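Local coordinates for nuclease (Salmonella phage SETP3, PDB 4QBN), which probably cleaves nucleic acid as a magnesium-dependent nuclease of the VRR-NUC family, at residues Ala33-Val38 against Phe47-Lys52. Numbering follows the deposited sequence.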
loop_
_atom_site.group_PDB
_atom_site.type_symbol
_atom_site.label_atom_id
_atom_site.label_comp_id
_atom_site.label_asym_id
_atom_site.label_seq_id
_atom_site.Cartn_x
_atom_site.Cartn_y
_atom_site.Cartn_z
ATOM N N ALA A 33 -9.969 -2.246 1.220
ATOM C CA ALA A 33 -8.563 -2.257 0.744
ATOM C C ALA A 33 -8.404 -3.209 -0.453
ATOM O O ALA A 33 -8.983 -4.282 -0.477
ATOM C CB ALA A 33 -7.650 -2.724 1.877
ATOM N N PRO A 34 -7.595 -2.844 -1.445
ATOM C CA PRO A 34 -7.304 -3.806 -2.530
ATOM C C PRO A 34 -6.744 -5.134 -1.990
ATOM O O PRO A 34 -6.015 -5.160 -0.993
ATOM C CB PRO A 34 -6.207 -3.070 -3.340
ATOM C CG PRO A 34 -6.635 -1.581 -3.196
ATOM C CD PRO A 34 -7.141 -1.470 -1.741
ATOM N N ASP A 35 -7.087 -6.251 -2.636
ATOM C CA ASP A 35 -6.646 -7.563 -2.116
ATOM C C ASP A 35 -5.134 -7.679 -2.021
ATOM O O ASP A 35 -4.611 -8.280 -1.035
ATOM C CB ASP A 35 -7.170 -8.706 -2.998
ATOM C CG ASP A 35 -8.663 -8.811 -2.952
ATOM O OD1 ASP A 35 -9.176 -8.733 -1.804
ATOM O OD2 ASP A 35 -9.309 -8.963 -4.032
ATOM N N LEU A 36 -4.416 -7.190 -3.045
ATOM C CA LEU A 36 -2.957 -7.357 -3.065
ATOM C C LEU A 36 -2.223 -6.044 -3.179
ATOM O O LEU A 36 -2.627 -5.157 -3.957
ATOM C CB LEU A 36 -2.537 -8.220 -4.275
ATOM C CG LEU A 36 -3.069 -9.640 -4.322
ATOM C CD1 LEU A 36 -2.592 -10.322 -5.606
ATOM C CD2 LEU A 36 -2.499 -10.467 -3.111
ATOM N N LEU A 37 -1.145 -5.883 -2.407
ATOM C CA LEU A 37 -0.171 -4.781 -2.655
ATOM C C LEU A 37 1.004 -5.465 -3.339
ATOM O O LEU A 37 1.453 -6.522 -2.859
ATOM C CB LEU A 37 0.263 -4.213 -1.289
ATOM C CG LEU A 37 1.511 -3.305 -1.351
ATOM C CD1 LEU A 37 1.242 -2.016 -2.162
ATOM C CD2 LEU A 37 1.928 -3.009 0.099
ATOM N N VAL A 38 1.471 -4.887 -4.443
ATOM C CA VAL A 38 2.519 -5.500 -5.242
ATOM C C VAL A 38 3.574 -4.424 -5.360
ATOM O O VAL A 38 3.308 -3.334 -5.881
ATOM C CB VAL A 38 2.026 -5.891 -6.655
ATOM C CG1 VAL A 38 3.118 -6.589 -7.428
ATOM C CG2 VAL A 38 0.817 -6.865 -6.520
ATOM N N PHE A 47 -1.802 -1.900 -6.925
ATOM C CA PHE A 47 -2.783 -2.433 -5.993
ATOM C C PHE A 47 -3.672 -3.285 -6.857
ATOM O O PHE A 47 -4.190 -2.813 -7.854
ATOM C CB PHE A 47 -3.584 -1.263 -5.401
ATOM C CG PHE A 47 -2.712 -0.361 -4.556
ATOM C CD1 PHE A 47 -2.496 -0.694 -3.212
ATOM C CD2 PHE A 47 -2.134 0.764 -5.089
ATOM C CE1 PHE A 47 -1.671 0.111 -2.434
ATOM C CE2 PHE A 47 -1.293 1.594 -4.326
ATOM C CZ PHE A 47 -1.075 1.248 -2.962
ATOM N N VAL A 48 -3.847 -4.528 -6.479
ATOM C CA VAL A 48 -4.576 -5.454 -7.363
ATOM C C VAL A 48 -5.749 -6.108 -6.637
ATOM O O VAL A 48 -5.578 -6.707 -5.577
ATOM C CB VAL A 48 -3.617 -6.550 -7.900
ATOM C CG1 VAL A 48 -4.429 -7.558 -8.766
ATOM C CG2 VAL A 48 -2.549 -5.869 -8.748
ATOM N N GLU A 49 -6.955 -6.022 -7.226
ATOM C CA GLU A 49 -8.114 -6.621 -6.617
ATOM C C GLU A 49 -8.377 -7.907 -7.387
ATOM O O GLU A 49 -8.314 -7.877 -8.590
ATOM C CB GLU A 49 -9.308 -5.669 -6.767
ATOM C CG GLU A 49 -10.590 -6.277 -6.203
ATOM C CD GLU A 49 -10.709 -6.176 -4.644
ATOM O OE1 GLU A 49 -9.794 -5.614 -3.992
ATOM O OE2 GLU A 49 -11.699 -6.708 -4.069
ATOM N N VAL A 50 -8.633 -9.026 -6.722
ATOM C CA VAL A 50 -8.816 -10.268 -7.449
ATOM C C VAL A 50 -10.229 -10.791 -7.291
ATOM O O VAL A 50 -10.736 -10.857 -6.159
ATOM C CB VAL A 50 -7.818 -11.334 -6.955
ATOM C CG1 VAL A 50 -8.052 -12.627 -7.728
ATOM C CG2 VAL A 50 -6.406 -10.823 -7.103
ATOM N N LYS A 51 -10.880 -11.151 -8.404
ATOM C CA LYS A 51 -12.243 -11.670 -8.366
ATOM C C LYS A 51 -12.316 -13.088 -8.916
ATOM O O LYS A 51 -11.374 -13.588 -9.529
ATOM C CB LYS A 51 -13.173 -10.781 -9.195
ATOM C CG LYS A 51 -13.192 -9.296 -8.735
ATOM C CD LYS A 51 -13.450 -9.151 -7.216
ATOM C CE LYS A 51 -14.916 -9.351 -6.996
ATOM N NZ LYS A 51 -15.496 -9.082 -5.627
ATOM N N LYS A 52 -13.458 -13.729 -8.724
ATOM C CA LYS A 52 -13.596 -15.145 -9.051
ATOM C C LYS A 52 -13.734 -15.436 -10.547
ATOM O O LYS A 52 -13.505 -16.575 -11.000
ATOM C CB LYS A 52 -14.791 -15.739 -8.290
ATOM C CG LYS A 52 -16.111 -15.235 -8.786
ATOM C CD LYS A 52 -17.249 -15.637 -7.857
ATOM C CE LYS A 52 -18.539 -14.956 -8.297
ATOM N NZ LYS A 52 -19.043 -15.478 -9.607
#
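D35 and E49 bring their carboxylates together, stacked with their planes 25° apart, D35 OD2 lying 3.3 Å from E49 OE2 without a hydrogen bond. Each acid is held instead by a backbone N-H of the other segment. D35 OD2 uses its anti lone pair to accept a nearly straight bond from V50 N (2.8 Å, 164°), while E49 OE1 takes D35 N at 3.1 Å from above its carboxylate plane. E49 gets there because its chain, extended at chi1, bends at chi2 (80°) and folds back toward D35. Behind the acids, L36 and V48 form an antiparallel hydrogen-bonded pair: L36 N to V48 O at 2.8 Å and V48 N to L36 O at 2.9 Å. D35 and L36 both sit opposite V48, a classic beta bulge, and D35 N is angled too poorly to bond V48 O. Apolar side chains meet on both faces of this strand pair. On one, L36 and V48 meet through their CB atoms and L36 CD1 touches V50 CG2, with Q8 and V7 of helix 3-17 packed against L36 and V50. On the other, L37 lies alongside F47, its CD1 3.6 Å from F47 CE1, and P34 CG rests 3.8 Å from F47 CB. F69 of helix 60-71 meets the F47 ring edge-to-face, and L37 of the second subunit also packs on F47. Q62 and H66 of helix 60-71 touch E49. P34-D35 just before strand 36-40 and E49-V50-K51 at the end of strand 44-50 match the PD-(D/E)XK nuclease signature, and the paired acids are consistent with its magnesium-binding active site.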